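Long-range contacts in cystalysin (Treponema denticola, PDB 1C7N), which belongs to the class I and II aminotransferase family of pyridoxal-phosphate enzymes and holds pyridoxal-5'-phosphate in its ligand pocket: residues P47-G52 / E282-E287; F43-E48 / T239-G244; K155-S160 / K190-K195. All blocks are in the same frame, centred on the assembly; numbering follows the deposited sequence.

Interactions 1 and 2, with centres about 9 Å apart, share P47 and E48 and both use helix 47-59. Interaction 2 joins the start of this helix to the turn after helix 237-240, and interaction 1 joins its first turns to the end of helix 275-287; they touch where C284 packs on F240 and L49 on I242. Both reach the second subunit, so they join helix 237-240, whose S237 and K238 line the pyridoxal-5'-phosphate pocket, to the subunit interface. Interaction 3 lies on the other side of the chain's centre, about 41 and 38 Å from them between centres. In sequence its helices, 153-160 and 183-195, are nested inside the loops the other two close.

Interaction 1. Residues P47-G52 / E282-E287; sequences PELIEG and EICYKE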
loop_
_atom_site.group_PDB
_atom_site.type_symbol
_atom_site.label_atom_id
_atom_site.label_comp_id
_atom_site.label_asym_id
_atom_site.label_seq_id
_atom_site.Cartn_x
_atom_site.Cartn_y
_atom_site.Cartn_z
ATOM N N PRO A 47 -5.278 -16.621 -16.492
ATOM C CA PRO A 47 -6.110 -17.616 -15.805
ATOM C C PRO A 47 -5.390 -18.248 -14.607
ATOM O O PRO A 47 -5.989 -18.453 -13.551
ATOM C CB PRO A 47 -6.414 -18.631 -16.905
ATOM C CG PRO A 47 -6.376 -17.797 -18.158
ATOM C CD PRO A 47 -5.169 -16.923 -17.929
ATOM N N GLU A 48 -4.106 -18.550 -14.773
ATOM C CA GLU A 48 -3.324 -19.149 -13.695
ATOM C C GLU A 48 -3.312 -18.250 -12.460
ATOM O O GLU A 48 -3.407 -18.737 -11.329
ATOM C CB GLU A 48 -1.882 -19.410 -14.143
ATOM C CG GLU A 48 -1.726 -20.460 -15.242
ATOM C CD GLU A 48 -1.826 -19.882 -16.648
ATOM O OE1 GLU A 48 -1.569 -20.631 -17.613
ATOM O OE2 GLU A 48 -2.159 -18.685 -16.791
ATOM N N LEU A 49 -3.190 -16.942 -12.674
ATOM C CA LEU A 49 -3.179 -15.999 -11.559
ATOM C C LEU A 49 -4.514 -16.031 -10.829
ATOM O O LEU A 49 -4.557 -16.183 -9.606
ATOM C CB LEU A 49 -2.900 -14.568 -12.043
ATOM C CG LEU A 49 -2.965 -13.494 -10.949
ATOM C CD1 LEU A 49 -1.975 -13.825 -9.852
ATOM C CD2 LEU A 49 -2.657 -12.116 -11.533
ATOM N N ILE A 50 -5.605 -15.894 -11.582
ATOM C CA ILE A 50 -6.934 -15.905 -10.987
ATOM C C ILE A 50 -7.180 -17.215 -10.237
ATOM O O ILE A 50 -7.594 -17.201 -9.080
ATOM C CB ILE A 50 -8.021 -15.706 -12.065
ATOM C CG1 ILE A 50 -7.831 -14.351 -12.754
ATOM C CG2 ILE A 50 -9.396 -15.741 -11.433
ATOM C CD1 ILE A 50 -8.028 -13.163 -11.830
ATOM N N GLU A 51 -6.926 -18.343 -10.889
ATOM C CA GLU A 51 -7.117 -19.640 -10.246
ATOM C C GLU A 51 -6.156 -19.771 -9.063
ATOM O O GLU A 51 -6.503 -20.331 -8.025
ATOM C CB GLU A 51 -6.892 -20.776 -11.257
ATOM C CG GLU A 51 -7.863 -20.723 -12.428
ATOM C CD GLU A 51 -7.733 -21.894 -13.386
ATOM O OE1 GLU A 51 -8.486 -21.914 -14.385
ATOM O OE2 GLU A 51 -6.891 -22.788 -13.147
ATOM N N GLY A 52 -4.953 -19.231 -9.222
ATOM C CA GLY A 52 -3.966 -19.287 -8.160
ATOM C C GLY A 52 -4.381 -18.465 -6.951
ATOM O O GLY A 52 -4.195 -18.894 -5.819
ATOM N N GLU A 282 4.416 -13.890 -7.171
ATOM C CA GLU A 282 4.994 -15.226 -7.226
ATOM C C GLU A 282 4.287 -16.098 -8.266
ATOM O O GLU A 282 4.938 -16.766 -9.078
ATOM C CB GLU A 282 4.924 -15.897 -5.850
ATOM C CG GLU A 282 5.424 -17.338 -5.863
ATOM C CD GLU A 282 5.499 -17.949 -4.476
ATOM O OE1 GLU A 282 5.444 -19.192 -4.374
ATOM O OE2 GLU A 282 5.629 -17.189 -3.493
ATOM N N ILE A 283 2.960 -16.092 -8.243
ATOM C CA ILE A 283 2.187 -16.879 -9.200
ATOM C C ILE A 283 2.503 -16.467 -10.638
ATOM O O ILE A 283 2.671 -17.320 -11.510
ATOM C CB ILE A 283 0.675 -16.706 -8.992
ATOM C CG1 ILE A 283 0.260 -17.249 -7.621
ATOM C CG2 ILE A 283 -0.085 -17.438 -10.095
ATOM C CD1 ILE A 283 -1.177 -16.926 -7.261
ATOM N N CYS A 284 2.572 -15.160 -10.882
ATOM C CA CYS A 284 2.853 -14.653 -12.227
ATOM C C CYS A 284 4.194 -15.117 -12.779
ATOM O O CYS A 284 4.275 -15.611 -13.906
ATOM C CB CYS A 284 2.813 -13.119 -12.250
ATOM S SG CYS A 284 1.148 -12.394 -12.147
ATOM N N TYR A 285 5.247 -14.932 -11.989
ATOM C CA TYR A 285 6.590 -15.320 -12.401
ATOM C C TYR A 285 6.721 -16.828 -12.589
ATOM O O TYR A 285 7.413 -17.290 -13.497
ATOM C CB TYR A 285 7.612 -14.834 -11.364
ATOM C CG TYR A 285 7.895 -13.345 -11.411
ATOM C CD1 TYR A 285 8.680 -12.734 -10.429
ATOM C CD2 TYR A 285 7.427 -12.553 -12.465
ATOM C CE1 TYR A 285 8.995 -11.376 -10.499
ATOM C CE2 TYR A 285 7.738 -11.197 -12.540
ATOM C CZ TYR A 285 8.525 -10.618 -11.556
ATOM O OH TYR A 285 8.852 -9.282 -11.638
ATOM N N LYS A 286 6.053 -17.594 -11.735
ATOM C CA LYS A 286 6.119 -19.046 -11.826
ATOM C C LYS A 286 5.198 -19.702 -12.850
ATOM O O LYS A 286 5.574 -20.698 -13.463
ATOM C CB LYS A 286 5.824 -19.678 -10.466
ATOM C CG LYS A 286 6.915 -19.531 -9.434
ATOM C CD LYS A 286 6.537 -20.301 -8.170
ATOM C CE LYS A 286 7.679 -20.323 -7.171
ATOM N NZ LYS A 286 7.297 -21.074 -5.940
ATOM N N GLU A 287 4.004 -19.147 -13.050
ATOM C CA GLU A 287 3.024 -19.771 -13.940
ATOM C C GLU A 287 2.491 -19.020 -15.153
ATOM O O GLU A 287 1.922 -19.643 -16.048
ATOM C CB GLU A 287 1.801 -20.192 -13.117
ATOM C CG GLU A 287 2.099 -21.010 -11.870
ATOM C CD GLU A 287 0.842 -21.315 -11.072
ATOM O OE1 GLU A 287 -0.077 -21.951 -11.633
ATOM O OE2 GLU A 287 0.768 -20.919 -9.884
HETATM O O HOH W 1 -2.760 -21.351 -11.027
HETATM O O HOH W 2 1.128 -18.865 -18.674
#
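E48 meets E287 through the aliphatic part of both side chains: E48 CB lies 3.9 Å from E287 CB, and the carboxylate planes stand 80° apart. Two waters join the pair. One donates to E48 O (2.7 Å) and to E287 OE1; the other donates to E287 O at 2.9 Å and only weakly to E48 OE1, an oxygen that is also hydrogen-bonded to the hydroxyl of Y3. Next along the helix, the chi1 of L49 (176°, CG anti to the backbone N) carries CG toward helix 275-287, where CD1 rests on I283 CB at 4.0 Å and CD2 on C284 SG at 3.9 Å. The segments belong to helices 47-59 and 275-287 of the aminotransferase fold; their short axes come within 9.1 Å at 136°, nearer antiparallel than parallel. L49 also packs on L62 of the second subunit, and C284 backs onto F240 of helix 237-240. The I283 side chain runs roughly perpendicular to that of L49 and sets CG2 against L49 CA. Its extended branch continues to G52, whose bare backbone receives it, with I283 CD1 3.6 Å from G52 C.

Interaction 2. Residues F43-E48 / T239-G244; sequences FKNPPE and TFNIAG
N241 ND2 donates to a water at 3.1 Å that in turn gives a weak bond to K44 O, so a water links the N241 amide, loosely, to the backbone of 43-48. F43 O lies 3.3 Å from the same N241 ND2. The N241 side chain reaches across because CG is anti to the backbone N (chi1 -167°). N241 is also the first residue past helix 237-240 to leave helical angles; its positive phi of 57° and two bonds back into the last turn define a Schellman motif. This turn exposes F240 O and N241 O to the N45 side chain, whose CG is 3.8 Å from N241 O. N45 and N241 are also the residues whose CA atoms come closest across the contact, at 6.4 Å.

One residue on, P46 occupies the N-cap position of helix 47-59 and touches the F240 ring at its edge, P46 CG being 4.2 Å from F240 CD2. T239 CG2 meets a face of that ring, 3.5 Å above the plane and displaced toward the rim. The pyridoxal-5'-phosphate pocket is close: S237 and K238 of the same helix line it, and the I242 side chain is about 8 Å from a bound pyridoxal-5'-phosphate. Among the surrounding elements, helix 289-313 packs against F43 and P46 through V298 and W291, while Y285 of helix 275-287 packs on F240.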
loop_
_atom_site.group_PDB
_atom_site.type_symbol
_atom_site.label_atom_id
_atom_site.label_comp_id
_atom_site.label_asym_id
_atom_site.label_seq_id
_atom_site.Cartn_x
_atom_site.Cartn_y
_atom_site.Cartn_z
ATOM N N PHE A 43 -7.669 -6.664 -20.895
ATOM C CA PHE A 43 -7.675 -8.118 -20.994
ATOM C C PHE A 43 -7.940 -8.658 -19.596
ATOM O O PHE A 43 -7.573 -8.026 -18.604
ATOM C CB PHE A 43 -6.298 -8.644 -21.419
ATOM C CG PHE A 43 -5.867 -8.237 -22.801
ATOM C CD1 PHE A 43 -4.561 -7.811 -23.030
ATOM C CD2 PHE A 43 -6.735 -8.340 -23.883
ATOM C CE1 PHE A 43 -4.123 -7.497 -24.321
ATOM C CE2 PHE A 43 -6.308 -8.032 -25.172
ATOM C CZ PHE A 43 -5.000 -7.612 -25.392
ATOM N N LYS A 44 -8.579 -9.816 -19.497
ATOM C CA LYS A 44 -8.762 -10.390 -18.176
ATOM C C LYS A 44 -7.344 -10.821 -17.781
ATOM O O LYS A 44 -6.487 -11.046 -18.645
ATOM C CB LYS A 44 -9.703 -11.599 -18.219
ATOM C CG LYS A 44 -11.200 -11.248 -18.212
ATOM C CD LYS A 44 -11.571 -10.436 -16.966
ATOM C CE LYS A 44 -13.033 -10.632 -16.544
ATOM N NZ LYS A 44 -14.030 -10.185 -17.560
ATOM N N ASN A 45 -7.083 -10.917 -16.486
ATOM C CA ASN A 45 -5.760 -11.329 -16.017
ATOM C C ASN A 45 -5.480 -12.785 -16.390
ATOM O O ASN A 45 -6.387 -13.518 -16.781
ATOM C CB ASN A 45 -5.678 -11.126 -14.507
ATOM C CG ASN A 45 -5.677 -9.657 -14.127
ATOM O OD1 ASN A 45 -4.652 -8.979 -14.233
ATOM N ND2 ASN A 45 -6.828 -9.151 -13.709
ATOM N N PRO A 46 -4.217 -13.219 -16.288
ATOM C CA PRO A 46 -3.889 -14.606 -16.632
ATOM C C PRO A 46 -4.740 -15.589 -15.830
ATOM O O PRO A 46 -4.918 -15.426 -14.625
ATOM C CB PRO A 46 -2.410 -14.710 -16.274
ATOM C CG PRO A 46 -1.915 -13.315 -16.474
ATOM C CD PRO A 46 -3.012 -12.480 -15.873
ATOM N N PRO A 47 -5.278 -16.621 -16.492
ATOM C CA PRO A 47 -6.110 -17.616 -15.805
ATOM C C PRO A 47 -5.390 -18.248 -14.607
ATOM O O PRO A 47 -5.989 -18.453 -13.551
ATOM C CB PRO A 47 -6.414 -18.631 -16.905
ATOM C CG PRO A 47 -6.376 -17.797 -18.158
ATOM C CD PRO A 47 -5.169 -16.923 -17.929
ATOM N N GLU A 48 -4.106 -18.550 -14.773
ATOM C CA GLU A 48 -3.324 -19.149 -13.695
ATOM C C GLU A 48 -3.312 -18.250 -12.460
ATOM O O GLU A 48 -3.407 -18.737 -11.329
ATOM C CB GLU A 48 -1.882 -19.410 -14.143
ATOM C CG GLU A 48 -1.726 -20.460 -15.242
ATOM C CD GLU A 48 -1.826 -19.882 -16.648
ATOM O OE1 GLU A 48 -1.569 -20.631 -17.613
ATOM O OE2 GLU A 48 -2.159 -18.685 -16.791
ATOM N N THR A 239 3.539 -5.837 -16.491
ATOM C CA THR A 239 3.657 -7.103 -17.213
ATOM C C THR A 239 2.392 -7.964 -17.190
ATOM O O THR A 239 1.957 -8.466 -18.228
ATOM C CB THR A 239 4.809 -7.957 -16.644
ATOM O OG1 THR A 239 5.998 -7.160 -16.552
ATOM C CG2 THR A 239 5.078 -9.170 -17.542
ATOM N N PHE A 240 1.795 -8.131 -16.012
ATOM C CA PHE A 240 0.617 -8.988 -15.886
ATOM C C PHE A 240 -0.705 -8.284 -15.570
ATOM O O PHE A 240 -1.670 -8.914 -15.124
ATOM C CB PHE A 240 0.901 -10.071 -14.842
ATOM C CG PHE A 240 2.134 -10.884 -15.144
ATOM C CD1 PHE A 240 3.359 -10.561 -14.571
ATOM C CD2 PHE A 240 2.075 -11.958 -16.033
ATOM C CE1 PHE A 240 4.509 -11.296 -14.877
ATOM C CE2 PHE A 240 3.217 -12.697 -16.347
ATOM C CZ PHE A 240 4.435 -12.365 -15.767
ATOM N N ASN A 241 -0.744 -6.975 -15.808
ATOM C CA ASN A 241 -1.948 -6.180 -15.582
ATOM C C ASN A 241 -2.470 -6.255 -14.144
ATOM O O ASN A 241 -3.673 -6.438 -13.917
ATOM C CB ASN A 241 -3.037 -6.631 -16.568
ATOM C CG ASN A 241 -4.213 -5.677 -16.628
ATOM O OD1 ASN A 241 -4.101 -4.508 -16.267
ATOM N ND2 ASN A 241 -5.349 -6.172 -17.107
ATOM N N ILE A 242 -1.569 -6.104 -13.174
ATOM C CA ILE A 242 -1.975 -6.142 -11.768
ATOM C C ILE A 242 -1.560 -4.909 -10.973
ATOM O O ILE A 242 -1.044 -5.013 -9.856
ATOM C CB ILE A 242 -1.457 -7.413 -11.047
ATOM C CG1 ILE A 242 0.062 -7.532 -11.174
ATOM C CG2 ILE A 242 -2.151 -8.643 -11.614
ATOM C CD1 ILE A 242 0.646 -8.702 -10.375
ATOM N N ALA A 243 -1.797 -3.737 -11.557
ATOM C CA ALA A 243 -1.486 -2.478 -10.899
ATOM C C ALA A 243 -2.358 -2.387 -9.647
ATOM O O ALA A 243 -2.017 -1.696 -8.695
ATOM C CB ALA A 243 -1.785 -1.300 -11.833
ATOM N N GLY A 244 -3.486 -3.095 -9.666
ATOM C CA GLY A 244 -4.397 -3.092 -8.530
ATOM C C GLY A 244 -4.054 -4.109 -7.451
ATOM O O GLY A 244 -4.843 -4.339 -6.526
HETATM O O HOH W 3 -4.821 -9.069 -18.141
#

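Interaction 3. Residues K155-S160 / K190-K195; sequences KLEKLS and KDIVLK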
loop_
_atom_site.group_PDB
_atom_site.type_symbol
_atom_site.label_atom_id
_atom_site.label_comp_id
_atom_site.label_asym_id
_atom_site.label_seq_id
_atom_site.Cartn_x
_atom_site.Cartn_y
_atom_site.Cartn_z
ATOM N N LYS A 155 24.655 17.120 -23.823
ATOM C CA LYS A 155 23.892 17.849 -22.815
ATOM C C LYS A 155 23.843 17.070 -21.504
ATOM O O LYS A 155 23.962 17.652 -20.426
ATOM C CB LYS A 155 22.466 18.111 -23.307
ATOM C CG LYS A 155 21.585 18.799 -22.272
ATOM C CD LYS A 155 20.157 19.008 -22.766
ATOM C CE LYS A 155 20.080 20.064 -23.863
ATOM N NZ LYS A 155 18.663 20.390 -24.205
ATOM N N LEU A 156 23.670 15.755 -21.597
ATOM C CA LEU A 156 23.603 14.926 -20.399
ATOM C C LEU A 156 24.906 14.979 -19.607
ATOM O O LEU A 156 24.883 15.070 -18.378
ATOM C CB LEU A 156 23.271 13.475 -20.759
ATOM C CG LEU A 156 23.178 12.493 -19.582
ATOM C CD1 LEU A 156 22.117 12.963 -18.589
ATOM C CD2 LEU A 156 22.844 11.102 -20.099
ATOM N N GLU A 157 26.041 14.926 -20.300
ATOM C CA GLU A 157 27.325 14.973 -19.608
ATOM C C GLU A 157 27.484 16.333 -18.942
ATOM O O GLU A 157 28.028 16.440 -17.842
ATOM C CB GLU A 157 28.491 14.733 -20.572
ATOM C CG GLU A 157 29.809 14.484 -19.840
ATOM C CD GLU A 157 30.988 14.270 -20.770
ATOM O OE1 GLU A 157 30.886 13.424 -21.683
ATOM O OE2 GLU A 157 32.024 14.942 -20.578
ATOM N N LYS A 158 27.003 17.372 -19.616
ATOM C CA LYS A 158 27.079 18.720 -19.080
ATOM C C LYS A 158 26.303 18.802 -17.770
ATOM O O LYS A 158 26.810 19.304 -16.770
ATOM C CB LYS A 158 26.504 19.723 -20.080
ATOM C CG LYS A 158 26.532 21.158 -19.592
ATOM C CD LYS A 158 25.994 22.099 -20.650
ATOM C CE LYS A 158 25.948 23.531 -20.146
ATOM N NZ LYS A 158 25.382 24.448 -21.178
ATOM N N LEU A 159 25.076 18.294 -17.779
ATOM C CA LEU A 159 24.231 18.324 -16.589
ATOM C C LEU A 159 24.796 17.512 -15.429
ATOM O O LEU A 159 24.635 17.889 -14.272
ATOM C CB LEU A 159 22.827 17.816 -16.926
ATOM C CG LEU A 159 22.016 18.630 -17.940
ATOM C CD1 LEU A 159 20.748 17.876 -18.300
ATOM C CD2 LEU A 159 21.690 20.001 -17.358
ATOM N N SER A 160 25.454 16.400 -15.738
ATOM C CA SER A 160 26.022 15.544 -14.703
ATOM C C SER A 160 27.155 16.242 -13.963
ATOM O O SER A 160 27.472 15.897 -12.824
ATOM C CB SER A 160 26.552 14.242 -15.312
ATOM O OG SER A 160 27.701 14.487 -16.102
ATOM N N LYS A 190 26.469 5.141 -18.610
ATOM C CA LYS A 190 27.189 4.581 -17.471
ATOM C C LYS A 190 28.471 5.363 -17.207
ATOM O O LYS A 190 28.789 5.672 -16.061
ATOM C CB LYS A 190 27.540 3.111 -17.717
ATOM C CG LYS A 190 28.530 2.543 -16.700
ATOM C CD LYS A 190 28.949 1.125 -17.052
ATOM C CE LYS A 190 29.665 1.063 -18.397
ATOM N NZ LYS A 190 31.014 1.705 -18.393
ATOM N N ASP A 191 29.207 5.674 -18.271
ATOM C CA ASP A 191 30.450 6.423 -18.127
ATOM C C ASP A 191 30.197 7.806 -17.544
ATOM O O ASP A 191 30.921 8.251 -16.651
ATOM C CB ASP A 191 31.173 6.549 -19.474
ATOM C CG ASP A 191 31.754 5.230 -19.948
ATOM O OD1 ASP A 191 31.980 4.329 -19.105
ATOM O OD2 ASP A 191 31.999 5.096 -21.164
ATOM N N ILE A 192 29.172 8.483 -18.050
ATOM C CA ILE A 192 28.822 9.809 -17.562
ATOM C C ILE A 192 28.454 9.742 -16.077
ATOM O O ILE A 192 28.836 10.610 -15.288
ATOM C CB ILE A 192 27.621 10.393 -18.348
ATOM C CG1 ILE A 192 28.004 10.591 -19.816
ATOM C CG2 ILE A 192 27.170 11.709 -17.723
ATOM C CD1 ILE A 192 26.880 11.130 -20.673
ATOM N N VAL A 193 27.718 8.703 -15.699
ATOM C CA VAL A 193 27.300 8.537 -14.310
ATOM C C VAL A 193 28.462 8.258 -13.362
ATOM O O VAL A 193 28.590 8.914 -12.330
ATOM C CB VAL A 193 26.265 7.401 -14.168
ATOM C CG1 VAL A 193 25.983 7.129 -12.690
ATOM C CG2 VAL A 193 24.974 7.790 -14.884
ATOM N N LEU A 194 29.299 7.283 -13.707
ATOM C CA LEU A 194 30.443 6.923 -12.873
ATOM C C LEU A 194 31.469 8.053 -12.786
ATOM O O LEU A 194 32.246 8.126 -11.833
ATOM C CB LEU A 194 31.114 5.660 -13.417
ATOM C CG LEU A 194 30.255 4.393 -13.465
ATOM C CD1 LEU A 194 31.079 3.248 -14.031
ATOM C CD2 LEU A 194 29.746 4.055 -12.069
ATOM N N LYS A 195 31.454 8.927 -13.787
ATOM C CA LYS A 195 32.353 10.075 -13.872
ATOM C C LYS A 195 31.932 11.208 -12.938
ATOM O O LYS A 195 32.741 12.069 -12.581
ATOM C CB LYS A 195 32.380 10.585 -15.314
ATOM C CG LYS A 195 32.797 12.036 -15.479
ATOM C CD LYS A 195 32.370 12.579 -16.845
ATOM C CE LYS A 195 30.850 12.537 -17.017
ATOM N NZ LYS A 195 30.119 13.290 -15.951
#
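I192 reaches across from helix 183-195 and spreads its two branches over helix 153-160. The short axes come within 9.6 Å and run only 13° apart, so the helices lie side by side and nearly parallel. Helix 183-195 is the connection of a beta-alpha-beta unit, between parallel strands 165-171 and 199-203 of the mixed seven-stranded sheet of this aminotransferase fold; helix 153-160 precedes the first of these strands and rests on the sheet through L156 and L159, which touch I117.

The I192 branches face different partners. CD1, at the end of the longer branch, meets the L156 side chain obliquely, 4.1 Å from L156 CD2, and also touches E157 CB. CG2 is turned toward S160, with I192 CG2 3.3 Å from S160 OG. I192 thus lies between the two helices, its hydrocarbon next to a serine hydroxyl.

At the exposed border, K195 lies athwart the E157 chain, K195 CE approaching E157 CG to 3.6 Å. The charged ends do not join, since E157 OE2 remains 5.3 Å from K195 NZ, although their opposite charges may still attract weakly. Bends at chi3 and chi4 fold the lysine chain back toward its own helix and bring its ammonium group to S160.

S160 OG takes the position between backbone N and carbonyl carbon (chi1 69°), from which it donates to E157 O at 2.6 Å, tilted out of the carbonyl plane. The same S160 OG accepts from K195 NZ, the two atoms 2.7 Å apart. K195 NZ donates in addition to I192 O at 3.0 Å, where it lies in the carbonyl plane on a lone pair, with a C=O...N angle of 128°.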